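Side-chain contacts in D-ribulose-5-phosphate 3-epimerase, putative (Plasmodium falciparum, PDB 1TQX), which probably interconverts D-ribulose 5-phosphate and D-xylulose 5-phosphate with the aid of one bound divalent metal ion: residues D38-H43 and N47-P52; D68-V73 and Q177-L182; W34-V39 and I197-T202; S86-F91 and I139-V144; L13-N16 and E22-Q25. All coordinates share one frame; numbering follows the deposited sequence.

In the fold
All five contacts belong to one parallel TIM barrel. Interactions 2, 3 and 4 are buried and join barrel strands that are not neighbours in the sheet, so side chains meet within the barrel. Interactions 1 and 5 are partly buried and farther out: in 1 a loop folds back on its strand, in 5 a loop meets the helix it leads into. Interactions 1, 2 and 3 share the zinc ion, with strand 34-40 serving both 1 and 3, and interactions 2 and 3 also share a sulfate. Chemistry follows position: a serine hydroxyl bridging backbone groups in 1, metal ligation and second-shell bonds in 2, an aliphatic cover on a ligand ring in 3, a polar and an apolar pair in 4, and a carboxylate holding a loop amide in 5.

Interaction 1: D38-H43 and N47-P52; sequences DVMDMH and NLSFGP. With ZN (zinc ion), chain D.
Met40, at the end of strand 34-40, lies against Asn47 and Ser49 of the returning segment 47-52. Its CB presses on the backbone, 3.0 Å from Asn47 O, and CG passes 3.7 Å from Ser49 OG. The chain then runs straight out, so that SD comes alongside Asn47, 3.8 Å from its CB, while CE goes on to Leu13 in the loop after strand 7-10. A long, flexible thioether suits this place, filling a path between backbone and side chains without needing a polar partner. Ser49 supplies the polar part. Its OG stands between its own backbone N and carbonyl carbon (chi1 53°), which turns it to the strand; there it donates to Asp38 O at 2.7 Å and accepts from Met40 N at 2.8 Å. Farther along, Met42 N donates to Asn47 O at 2.9 Å. The Phe50 ring lays one face, near its rim, over Asp38 O, with CZ 3.7 Å away. Asp38 itself turns its carboxylate from segment 47-52 and binds zinc through OD1, with His36, His70 and Asp179 completing the site. One serine hydroxyl thus satisfies two backbone groups and ties the loop to the main chain of a metal ligand.

Interaction 2: D68-V73 and Q177-L182; sequences DVHLMV and QVDGGL. With ZN (zinc ion), chain D; SO4 (sulfate ion), chain C.
Asp179 OD1 comes to the edge of the His70 ring, near its plane and 3.5 Å from ND1, with carboxylate and ring planes 67° apart. Over one face of the ring, toward its rim, sits Met72 CG from the same strand, and the ring of His92 also meets it and is hydrogen-bonded to its NE2. What joins His70 and Asp179 is zinc, bound by His70 ND1 and by Asp179 OD1, each at 2.3 Å. His70 holds CG anti to the backbone N (chi1 -179°), which carries ND1 to the metal. One layer earlier on the same strands, Asp68 and Gln177 approach from opposite directions. Gln177 NE2 donates at 2.9 Å to Asp68 OD2 on the syn side, tilted 29° from the carboxylate plane, in a nearly straight bond. A water donates both to Asp68 OD1 and to Gln177 OE1, closing a second path. Glutamine suits this place because one amide offers a donor and an acceptor. Past the strand, Gly181 N makes weak bonds to sulfate O2 and O3. Asp68 OD2 is also bonded to His36 ND1. The carboxylate therefore acts as a second shell: by gripping ND1 it fixes the rotation of His36, whose NE2 is the zinc ligand.

Interaction 3: W34-V39 and I197-T202; sequences WIHLDV and IIVAGT. With ZN (zinc ion), chain D; SO4 (sulfate ion), chain C.
Val199 lays its two methyl groups on the face of His36, a ring that is at the same time bound to zinc. In this CH-pi contact Val199 CG2 sits over the face, somewhat toward the rim, 3.7 Å from the ring centroid and 15° off the normal, while CG1 rests 3.5 Å from His36 CD2. A branched residue suits the place because CG1 and CG2 together span the imidazole, and neither competes for the metal. His36 has its CG anti to the backbone N (chi1 -165°), which carries the ring inward; NE2 binds zinc at 2.2 Å, and the other ring nitrogen, ND1, is taken by Asp68. Val199 adds an apolar backing to one face.

One layer back toward the start of the strands, Trp34 and Ile197 cross at about a right angle. Ile197 reaches out along its CG1 branch to put CD1 3.5 Å from Trp34 CH2, an apolar pair in keeping with a closed interior.

Beyond the strand, segment 197-202 turns to a sulfate, probably from the crystallisation liquor: Thr202 OG1 donates to its O4 at 3.0 Å, and the backbone N atoms of Gly201 and Thr202 add weak bonds. Both residues are predicted to bind substrate, so the anion is consistent with a site for the substrate's phosphate, held by backbone amides where a strand gives way to a helix, as in phosphate-binding TIM barrels.

Interaction 4: S86-F91 and I139-V144; sequences SNQLTF and INTVLV
Gln88 and Thr141 meet inside the TIM barrel, from strands 88-92 and 141-145, which are separated in the sheet by strand 116-121. No backbone bond joins the two segments, and side-chain conformation decides what touches. Gln88 is stretched almost fully: CG is anti to the backbone N (chi1 172°) and the chain stays extended beyond it, so that the amide is delivered far from its own strand. There OE1 accepts from Thr141 OG1 at 2.9 Å, with the hydroxyl lying in the carbonyl plane and on a lone pair. The other end of the amide is occupied as well, since NE2 is hydrogen-bonded to Asp68 OD1. A glutamine serves both needs, because its length spans the intervening strand and its amide can accept on one atom while donating on the other.

Thr141 presents its hydroxyl by a rotamer that leaves OG1 beside the backbone N (chi1 -52°) and CG2 anti to it. Asn140 adds a looser touch, its CB 3.9 Å from Gln88 OE1.

One layer nearer the zinc, the pairing becomes apolar. Leu143 is extended (chi1 -168°), carrying its methyl groups inward, where the side chain also packs on His70 and Asp179; leucine suits the spot by putting apolar bulk beside these zinc ligands. Thr90 likewise has CG2 anti to its backbone N, which turns the methyl to the leucine. Threonine thus offers a hydroxyl in one layer and a methyl in the next. The two side chains run crosswise, and Thr90 CG2 rests 4.0 Å from Leu143 CD1 and 4.2 Å from Leu143 CB.

Interaction 5: L13-N16 and E22-Q25; sequences LASN and EETQ
Leaving a short 3-10 segment at Ala14, the chain opens out through Ser15 and passes beside helix 20-29, bringing Ser15 CA to 6.9 Å from Glu23 CA. The side chain of Glu23 bridges the gap between them. It bends at its second torsion (chi2 -84°), folding back so that the carboxylate comes to the loop backbone rather than running on outward. OE2 accepts from Asn16 N at 3.0 Å in an almost straight bond, 171° at the hydrogen; the N-H arrives on the anti side of the carboxylate oxygen, somewhat out of the plane. The other oxygen, OE1, forms a salt bridge with Arg26, one turn further along the same helix. The carboxylate thus has a charged partner on one oxygen and a backbone amide on the other, which would hold its orientation. A glutamate suits this position because it is long enough to reach the loop and has two acceptors to share.

Further contacts complete the fit. Ser15 CB lies 3.4 Å from Glu23 OE2, while Ser15 OG is hydrogen-bonded to Val12 O, a bond within the loop itself. Glu23 CG passes 3.7 Å from Asn16 O, and the Asn16 amide lies nearly parallel to the carboxylate, their planes 15° apart. Phe205 touches both Ser15 and Glu23 and so packs this contact against the short helix that follows strand 197-200.

Here the loop that follows strand 7-10 is fastened to the helix it leads into. The same loop carries Ser11, predicted to bind substrate, and the arrangement belongs to the strand-to-helix loops that border the active site in TIM barrels.

Interaction 1: D38-H43 and N47-P52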
# COMPACT_ATOMS: atom_id res chain seq x y z
N ASP A 38 -3.55 6.66 2.29
CA ASP A 38 -4.28 6.74 1.02
C ASP A 38 -4.62 8.16 0.58
O ASP A 38 -5.40 8.84 1.24
CB ASP A 38 -5.59 5.93 1.11
CG ASP A 38 -5.35 4.44 1.15
OD1 ASP A 38 -4.52 3.95 0.35
OD2 ASP A 38 -5.99 3.74 1.96
N VAL A 39 -4.04 8.57 -0.54
CA VAL A 39 -4.28 9.90 -1.11
C VAL A 39 -5.21 9.75 -2.32
O VAL A 39 -4.87 9.05 -3.27
CB VAL A 39 -2.95 10.54 -1.56
CG1 VAL A 39 -3.19 11.95 -2.10
CG2 VAL A 39 -1.97 10.59 -0.37
N MET A 40 -6.38 10.38 -2.26
CA MET A 40 -7.38 10.31 -3.33
C MET A 40 -7.75 11.73 -3.75
O MET A 40 -7.94 12.60 -2.89
CB MET A 40 -8.61 9.56 -2.81
CG MET A 40 -8.28 8.19 -2.23
SD MET A 40 -9.69 7.48 -1.40
CE MET A 40 -9.08 5.82 -1.01
N ASP A 41 -7.88 11.96 -5.06
CA ASP A 41 -8.15 13.31 -5.57
C ASP A 41 -9.51 13.57 -6.22
O ASP A 41 -9.65 14.54 -6.96
CB ASP A 41 -7.05 13.70 -6.57
CG ASP A 41 -7.08 12.86 -7.84
OD1 ASP A 41 -7.90 11.92 -7.92
OD2 ASP A 41 -6.29 13.15 -8.77
N MET A 42 -10.48 12.71 -5.96
CA MET A 42 -11.82 12.86 -6.52
C MET A 42 -11.84 12.77 -8.05
O MET A 42 -12.86 13.05 -8.69
CB MET A 42 -12.44 14.19 -6.06
CG MET A 42 -13.95 14.29 -6.31
SD MET A 42 -14.89 12.91 -5.60
CE MET A 42 -14.92 13.40 -3.91
N HIS A 43 -10.71 12.39 -8.64
CA HIS A 43 -10.62 12.23 -10.09
C HIS A 43 -10.23 10.80 -10.46
O HIS A 43 -10.96 10.13 -11.19
CB HIS A 43 -9.64 13.23 -10.70
CG HIS A 43 -10.14 14.65 -10.69
ND1 HIS A 43 -10.31 15.36 -9.52
CD2 HIS A 43 -10.51 15.48 -11.69
CE1 HIS A 43 -10.76 16.57 -9.81
NE2 HIS A 43 -10.89 16.66 -11.12
N ASN A 47 -13.41 9.87 -4.58
CA ASN A 47 -13.29 10.20 -3.16
C ASN A 47 -12.10 11.14 -2.98
O ASN A 47 -11.11 11.05 -3.71
CB ASN A 47 -13.07 8.90 -2.37
CG ASN A 47 -13.29 9.07 -0.87
OD1 ASN A 47 -13.09 8.12 -0.10
ND2 ASN A 47 -13.69 10.26 -0.45
N LEU A 48 -12.19 12.06 -2.02
CA LEU A 48 -11.10 12.99 -1.73
C LEU A 48 -10.74 12.77 -0.26
O LEU A 48 -11.54 13.09 0.63
CB LEU A 48 -11.55 14.44 -1.94
CG LEU A 48 -10.50 15.55 -1.76
CD1 LEU A 48 -9.44 15.44 -2.84
CD2 LEU A 48 -11.19 16.92 -1.84
N SER A 49 -9.55 12.23 -0.01
CA SER A 49 -9.12 11.94 1.35
C SER A 49 -8.29 13.06 2.00
O SER A 49 -8.84 13.91 2.71
CB SER A 49 -8.35 10.61 1.38
OG SER A 49 -7.29 10.60 0.43
N PHE A 50 -6.98 13.04 1.78
CA PHE A 50 -6.08 14.06 2.32
C PHE A 50 -4.79 14.04 1.49
O PHE A 50 -4.49 13.04 0.85
CB PHE A 50 -5.79 13.80 3.80
CG PHE A 50 -5.26 12.43 4.09
CD1 PHE A 50 -3.90 12.15 3.96
CD2 PHE A 50 -6.12 11.41 4.49
CE1 PHE A 50 -3.40 10.87 4.23
CE2 PHE A 50 -5.63 10.13 4.76
CZ PHE A 50 -4.27 9.86 4.63
N GLY A 51 -4.04 15.14 1.51
CA GLY A 51 -2.83 15.19 0.70
C GLY A 51 -1.53 15.50 1.43
O GLY A 51 -1.45 15.40 2.65
N PRO A 52 -0.48 15.90 0.68
CA PRO A 52 0.84 16.23 1.23
C PRO A 52 0.85 17.13 2.47
O PRO A 52 1.60 16.88 3.40
CB PRO A 52 1.55 16.86 0.04
CG PRO A 52 1.03 16.04 -1.10
CD PRO A 52 -0.47 16.02 -0.79
ZN ZN D . -4.03 1.98 -0.26

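Interaction 2: D68-V73 and Q177-L182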
# COMPACT_ATOMS: atom_id res chain seq x y z
N ASP A 68 4.12 4.96 4.14
CA ASP A 68 3.77 4.30 2.89
C ASP A 68 2.57 5.02 2.25
O ASP A 68 1.43 4.86 2.67
CB ASP A 68 3.46 2.83 3.20
CG ASP A 68 2.97 2.06 2.01
OD1 ASP A 68 3.48 2.26 0.89
OD2 ASP A 68 2.06 1.22 2.22
N VAL A 69 2.87 5.82 1.23
CA VAL A 69 1.85 6.62 0.55
C VAL A 69 1.31 6.00 -0.73
O VAL A 69 2.06 5.77 -1.68
CB VAL A 69 2.38 8.05 0.22
CG1 VAL A 69 1.24 8.92 -0.27
CG2 VAL A 69 3.03 8.66 1.46
N HIS A 70 0.01 5.74 -0.75
CA HIS A 70 -0.65 5.15 -1.91
C HIS A 70 -1.32 6.29 -2.67
O HIS A 70 -2.33 6.83 -2.22
CB HIS A 70 -1.69 4.12 -1.47
CG HIS A 70 -2.40 3.45 -2.60
ND1 HIS A 70 -3.40 2.52 -2.40
CD2 HIS A 70 -2.28 3.58 -3.95
CE1 HIS A 70 -3.87 2.11 -3.57
NE2 HIS A 70 -3.20 2.74 -4.52
N LEU A 71 -0.75 6.66 -3.81
CA LEU A 71 -1.27 7.75 -4.62
C LEU A 71 -2.36 7.33 -5.60
O LEU A 71 -2.06 6.92 -6.72
CB LEU A 71 -0.12 8.42 -5.38
CG LEU A 71 0.98 9.02 -4.50
CD1 LEU A 71 2.22 9.32 -5.34
CD2 LEU A 71 0.46 10.27 -3.81
N MET A 72 -3.61 7.40 -5.18
CA MET A 72 -4.73 7.06 -6.06
C MET A 72 -5.15 8.40 -6.64
O MET A 72 -6.22 8.93 -6.35
CB MET A 72 -5.89 6.45 -5.26
CG MET A 72 -5.62 5.02 -4.82
SD MET A 72 -6.88 4.33 -3.73
CE MET A 72 -6.13 4.62 -2.13
N VAL A 73 -4.27 8.96 -7.47
CA VAL A 73 -4.49 10.27 -8.07
C VAL A 73 -4.02 10.34 -9.51
O VAL A 73 -3.27 9.48 -9.98
CB VAL A 73 -3.69 11.35 -7.31
CG1 VAL A 73 -4.08 11.37 -5.84
CG2 VAL A 73 -2.19 11.06 -7.46
N GLN A 177 2.20 -6.39 -1.86
CA GLN A 177 1.26 -5.79 -0.92
C GLN A 177 -0.18 -6.01 -1.38
O GLN A 177 -0.48 -5.94 -2.57
CB GLN A 177 1.59 -4.28 -0.83
CG GLN A 177 0.81 -3.49 0.19
CD GLN A 177 1.30 -2.05 0.27
OE1 GLN A 177 1.49 -1.40 -0.75
NE2 GLN A 177 1.51 -1.56 1.49
N VAL A 178 -1.07 -6.31 -0.43
CA VAL A 178 -2.48 -6.52 -0.75
C VAL A 178 -3.25 -5.46 0.00
O VAL A 178 -2.90 -5.10 1.12
CB VAL A 178 -2.96 -7.94 -0.35
CG1 VAL A 178 -2.37 -8.96 -1.32
CG2 VAL A 178 -2.56 -8.28 1.07
N ASP A 179 -4.31 -4.96 -0.62
CA ASP A 179 -5.05 -3.85 -0.03
C ASP A 179 -6.53 -3.91 -0.41
O ASP A 179 -6.88 -3.84 -1.59
CB ASP A 179 -4.38 -2.58 -0.55
CG ASP A 179 -5.01 -1.30 -0.07
OD1 ASP A 179 -4.46 -0.24 -0.46
OD2 ASP A 179 -6.03 -1.32 0.66
N GLY A 180 -7.40 -4.03 0.59
CA GLY A 180 -8.83 -4.10 0.34
C GLY A 180 -9.49 -5.32 0.96
O GLY A 180 -9.39 -6.43 0.43
N GLY A 181 -10.14 -5.12 2.09
CA GLY A 181 -10.83 -6.21 2.76
C GLY A 181 -9.96 -7.20 3.51
O GLY A 181 -10.37 -8.34 3.74
N LEU A 182 -8.75 -6.79 3.90
CA LEU A 182 -7.87 -7.69 4.63
C LEU A 182 -8.26 -7.82 6.09
O LEU A 182 -8.46 -6.83 6.79
CB LEU A 182 -6.40 -7.21 4.55
CG LEU A 182 -5.56 -7.68 3.36
CD1 LEU A 182 -5.47 -9.21 3.36
CD2 LEU A 182 -6.18 -7.19 2.06
ZN ZN D . -4.03 1.98 -0.26
S SO4 C . -10.35 -2.03 4.23
O1 SO4 C . -8.93 -1.95 4.65
O2 SO4 C . -10.44 -1.81 2.78
O3 SO4 C . -10.86 -3.38 4.52
O4 SO4 C . -11.14 -1.03 4.96
O HOH W 1 1.90 1.22 -1.16

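Interaction 3: W34-V39 and I197-T202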
# COMPACT_ATOMS: atom_id res chain seq x y z
N TRP A 34 4.63 -0.15 9.31
CA TRP A 34 4.30 0.88 8.34
C TRP A 34 2.96 1.53 8.66
O TRP A 34 2.14 0.96 9.38
CB TRP A 34 4.17 0.26 6.94
CG TRP A 34 5.43 -0.21 6.26
CD1 TRP A 34 6.63 -0.50 6.84
CD2 TRP A 34 5.58 -0.49 4.87
NE1 TRP A 34 7.53 -0.93 5.89
CE2 TRP A 34 6.91 -0.94 4.67
CE3 TRP A 34 4.72 -0.40 3.76
CZ2 TRP A 34 7.39 -1.29 3.41
CZ3 TRP A 34 5.21 -0.76 2.51
CH2 TRP A 34 6.54 -1.20 2.34
N ILE A 35 2.74 2.73 8.12
CA ILE A 35 1.47 3.42 8.27
C ILE A 35 1.09 3.67 6.81
O ILE A 35 1.84 4.29 6.06
CB ILE A 35 1.56 4.74 9.09
CG1 ILE A 35 0.15 5.26 9.38
CG2 ILE A 35 2.38 5.80 8.37
CD1 ILE A 35 -0.68 4.32 10.24
N HIS A 36 -0.06 3.14 6.39
CA HIS A 36 -0.52 3.27 5.01
C HIS A 36 -1.39 4.51 4.82
O HIS A 36 -2.49 4.61 5.39
CB HIS A 36 -1.30 2.02 4.62
CG HIS A 36 -1.51 1.87 3.15
ND1 HIS A 36 -0.50 1.51 2.28
CD2 HIS A 36 -2.61 2.05 2.38
CE1 HIS A 36 -0.97 1.46 1.05
NE2 HIS A 36 -2.25 1.79 1.08
N LEU A 37 -0.92 5.43 3.99
CA LEU A 37 -1.61 6.69 3.75
C LEU A 37 -2.23 6.79 2.36
O LEU A 37 -1.53 6.99 1.36
CB LEU A 37 -0.61 7.84 3.96
CG LEU A 37 0.13 7.78 5.30
CD1 LEU A 37 1.43 8.58 5.27
CD2 LEU A 37 -0.81 8.29 6.39
N ASP A 38 -3.55 6.66 2.29
CA ASP A 38 -4.28 6.74 1.02
C ASP A 38 -4.62 8.16 0.58
O ASP A 38 -5.40 8.84 1.24
CB ASP A 38 -5.59 5.93 1.11
CG ASP A 38 -5.35 4.44 1.15
OD1 ASP A 38 -4.52 3.95 0.35
OD2 ASP A 38 -5.99 3.74 1.96
N VAL A 39 -4.04 8.57 -0.54
CA VAL A 39 -4.28 9.90 -1.11
C VAL A 39 -5.21 9.75 -2.32
O VAL A 39 -4.87 9.05 -3.27
CB VAL A 39 -2.95 10.54 -1.56
CG1 VAL A 39 -3.19 11.95 -2.10
CG2 VAL A 39 -1.97 10.59 -0.37
N ILE A 197 3.24 -7.95 2.63
CA ILE A 197 2.88 -6.67 3.22
C ILE A 197 1.36 -6.61 3.23
O ILE A 197 0.72 -6.76 2.20
CB ILE A 197 3.45 -5.49 2.42
CG1 ILE A 197 4.98 -5.63 2.30
CG2 ILE A 197 3.11 -4.18 3.12
CD1 ILE A 197 5.65 -4.49 1.59
N ILE A 198 0.79 -6.38 4.41
CA ILE A 198 -0.65 -6.36 4.56
C ILE A 198 -1.24 -5.01 4.93
O ILE A 198 -0.94 -4.47 5.99
CB ILE A 198 -1.08 -7.37 5.64
CG1 ILE A 198 -0.45 -8.74 5.36
CG2 ILE A 198 -2.61 -7.44 5.72
CD1 ILE A 198 -0.84 -9.35 4.03
N VAL A 199 -2.08 -4.47 4.05
CA VAL A 199 -2.74 -3.20 4.35
C VAL A 199 -4.12 -3.54 4.88
O VAL A 199 -4.91 -4.20 4.21
CB VAL A 199 -2.89 -2.33 3.08
CG1 VAL A 199 -3.74 -1.10 3.39
CG2 VAL A 199 -1.51 -1.90 2.58
N ALA A 200 -4.42 -3.09 6.10
CA ALA A 200 -5.72 -3.38 6.70
C ALA A 200 -6.28 -2.12 7.34
O ALA A 200 -5.58 -1.43 8.08
CB ALA A 200 -5.57 -4.48 7.76
N GLY A 201 -7.54 -1.82 7.05
CA GLY A 201 -8.15 -0.64 7.62
C GLY A 201 -9.17 -0.99 8.68
O GLY A 201 -8.88 -0.98 9.88
N THR A 202 -10.38 -1.31 8.23
CA THR A 202 -11.48 -1.65 9.13
C THR A 202 -11.14 -2.71 10.17
O THR A 202 -11.44 -2.54 11.36
CB THR A 202 -12.69 -2.14 8.32
OG1 THR A 202 -13.05 -1.16 7.33
CG2 THR A 202 -13.88 -2.37 9.24
ZN ZN D . -4.03 1.98 -0.26
S SO4 C . -10.35 -2.03 4.23
O1 SO4 C . -8.93 -1.95 4.65
O2 SO4 C . -10.44 -1.81 2.78
O3 SO4 C . -10.86 -3.38 4.52
O4 SO4 C . -11.14 -1.03 4.96

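Interaction 4: S86-F91 and I139-V144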
# COMPACT_ATOMS: atom_id res chain seq x y z
N SER A 86 8.48 11.29 3.18
CA SER A 86 7.84 9.98 3.30
C SER A 86 8.86 8.88 2.98
O SER A 86 10.03 9.18 2.76
CB SER A 86 6.63 9.89 2.36
OG SER A 86 5.55 10.67 2.87
N ASN A 87 8.42 7.62 2.97
CA ASN A 87 9.34 6.51 2.71
C ASN A 87 9.12 5.77 1.39
O ASN A 87 10.07 5.37 0.73
CB ASN A 87 9.29 5.53 3.88
CG ASN A 87 9.96 6.09 5.12
OD1 ASN A 87 11.19 6.21 5.17
ND2 ASN A 87 9.16 6.44 6.11
N GLN A 88 7.86 5.56 1.03
CA GLN A 88 7.55 4.92 -0.24
C GLN A 88 6.38 5.62 -0.89
O GLN A 88 5.41 5.99 -0.21
CB GLN A 88 7.20 3.44 -0.08
CG GLN A 88 6.68 2.82 -1.38
CD GLN A 88 6.56 1.30 -1.33
OE1 GLN A 88 7.41 0.59 -1.85
NE2 GLN A 88 5.51 0.81 -0.68
N LEU A 89 6.47 5.82 -2.20
CA LEU A 89 5.41 6.43 -2.96
C LEU A 89 4.95 5.38 -3.96
O LEU A 89 5.75 4.86 -4.75
CB LEU A 89 5.90 7.68 -3.71
CG LEU A 89 6.45 8.85 -2.88
CD1 LEU A 89 6.71 10.04 -3.82
CD2 LEU A 89 5.46 9.24 -1.78
N THR A 90 3.67 5.05 -3.91
CA THR A 90 3.10 4.05 -4.81
C THR A 90 2.10 4.72 -5.75
O THR A 90 1.12 5.31 -5.30
CB THR A 90 2.37 2.94 -4.00
OG1 THR A 90 3.32 2.25 -3.18
CG2 THR A 90 1.69 1.94 -4.94
N PHE A 91 2.36 4.64 -7.05
CA PHE A 91 1.44 5.24 -8.01
C PHE A 91 0.73 4.15 -8.80
O PHE A 91 1.14 2.99 -8.76
CB PHE A 91 2.20 6.19 -8.96
CG PHE A 91 3.21 5.51 -9.85
CD1 PHE A 91 2.84 4.99 -11.08
CD2 PHE A 91 4.54 5.41 -9.45
CE1 PHE A 91 3.78 4.38 -11.92
CE2 PHE A 91 5.49 4.80 -10.29
CZ PHE A 91 5.10 4.29 -11.52
N ILE A 139 11.21 -1.17 -9.09
CA ILE A 139 10.04 -1.27 -8.22
C ILE A 139 10.30 -2.08 -6.95
O ILE A 139 10.67 -3.25 -7.01
CB ILE A 139 8.84 -1.91 -8.96
CG1 ILE A 139 8.56 -1.14 -10.26
CG2 ILE A 139 7.61 -1.91 -8.07
CD1 ILE A 139 8.26 0.33 -10.07
N ASN A 140 10.09 -1.45 -5.80
CA ASN A 140 10.28 -2.11 -4.51
C ASN A 140 9.04 -2.90 -4.10
O ASN A 140 9.15 -3.94 -3.44
CB ASN A 140 10.56 -1.06 -3.42
CG ASN A 140 11.86 -0.32 -3.64
OD1 ASN A 140 12.94 -0.83 -3.31
ND2 ASN A 140 11.78 0.87 -4.20
N THR A 141 7.87 -2.41 -4.49
CA THR A 141 6.61 -3.04 -4.10
C THR A 141 5.53 -2.96 -5.17
O THR A 141 5.41 -1.95 -5.88
CB THR A 141 6.01 -2.34 -2.86
OG1 THR A 141 6.99 -2.25 -1.82
CG2 THR A 141 4.78 -3.10 -2.35
N VAL A 142 4.75 -4.03 -5.29
CA VAL A 142 3.62 -4.05 -6.21
C VAL A 142 2.41 -4.16 -5.29
O VAL A 142 2.33 -5.08 -4.48
CB VAL A 142 3.63 -5.25 -7.17
CG1 VAL A 142 2.31 -5.30 -7.94
CG2 VAL A 142 4.78 -5.13 -8.16
N LEU A 143 1.49 -3.21 -5.40
CA LEU A 143 0.29 -3.21 -4.57
C LEU A 143 -0.87 -3.78 -5.38
O LEU A 143 -1.40 -3.13 -6.28
CB LEU A 143 -0.03 -1.77 -4.12
CG LEU A 143 -1.07 -1.50 -3.03
CD1 LEU A 143 -1.07 0.00 -2.72
CD2 LEU A 143 -2.45 -1.95 -3.46
N VAL A 144 -1.26 -5.01 -5.06
CA VAL A 144 -2.36 -5.69 -5.73
C VAL A 144 -3.65 -5.32 -5.01
O VAL A 144 -3.89 -5.76 -3.89
CB VAL A 144 -2.17 -7.24 -5.68
CG1 VAL A 144 -3.40 -7.93 -6.28
CG2 VAL A 144 -0.91 -7.64 -6.44

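Interaction 5: L13-N16 and E22-Q25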
# COMPACT_ATOMS: atom_id res chain seq x y z
N LEU A 13 -7.16 5.57 6.58
CA LEU A 13 -8.42 6.00 5.98
C LEU A 13 -9.58 5.50 6.84
O LEU A 13 -10.63 6.14 6.93
CB LEU A 13 -8.55 5.41 4.57
CG LEU A 13 -9.70 5.86 3.67
CD1 LEU A 13 -9.41 7.24 3.10
CD2 LEU A 13 -9.87 4.85 2.53
N ALA A 14 -9.38 4.35 7.48
CA ALA A 14 -10.39 3.73 8.33
C ALA A 14 -10.40 4.21 9.79
O ALA A 14 -11.22 3.77 10.59
CB ALA A 14 -10.23 2.21 8.30
N SER A 15 -9.50 5.12 10.14
CA SER A 15 -9.43 5.63 11.51
C SER A 15 -10.15 6.96 11.63
O SER A 15 -10.81 7.42 10.70
CB SER A 15 -7.97 5.83 11.93
OG SER A 15 -7.42 6.98 11.29
N ASN A 16 -10.03 7.58 12.81
CA ASN A 16 -10.61 8.89 13.04
C ASN A 16 -9.55 9.85 12.50
O ASN A 16 -8.66 10.29 13.23
CB ASN A 16 -10.84 9.11 14.54
CG ASN A 16 -11.97 8.25 15.08
OD1 ASN A 16 -13.09 8.31 14.57
ND2 ASN A 16 -11.68 7.45 16.10
N GLU A 22 -2.66 11.14 16.44
CA GLU A 22 -2.94 10.26 17.58
C GLU A 22 -3.10 8.80 17.15
O GLU A 22 -2.56 7.89 17.78
CB GLU A 22 -4.20 10.73 18.33
CG GLU A 22 -4.45 9.99 19.64
CD GLU A 22 -5.55 10.63 20.49
OE1 GLU A 22 -5.33 10.79 21.71
OE2 GLU A 22 -6.62 10.96 19.94
N GLU A 23 -3.85 8.59 16.07
CA GLU A 23 -4.08 7.25 15.55
C GLU A 23 -2.80 6.58 15.06
O GLU A 23 -2.61 5.38 15.26
CB GLU A 23 -5.11 7.30 14.41
CG GLU A 23 -6.50 7.73 14.88
CD GLU A 23 -7.31 6.57 15.44
OE1 GLU A 23 -6.74 5.73 16.16
OE2 GLU A 23 -8.52 6.51 15.17
N THR A 24 -1.93 7.36 14.42
CA THR A 24 -0.68 6.82 13.90
C THR A 24 0.29 6.49 15.03
O THR A 24 1.00 5.47 14.98
CB THR A 24 0.00 7.82 12.94
OG1 THR A 24 -0.90 8.14 11.87
CG2 THR A 24 1.26 7.20 12.34
N GLN A 25 0.32 7.34 16.06
CA GLN A 25 1.19 7.11 17.21
C GLN A 25 0.72 5.82 17.89
O GLN A 25 1.53 5.02 18.35
CB GLN A 25 1.11 8.29 18.18
CG GLN A 25 1.67 9.59 17.58
CD GLN A 25 1.49 10.80 18.49
OE1 GLN A 25 0.47 10.94 19.16
NE2 GLN A 25 2.49 11.69 18.49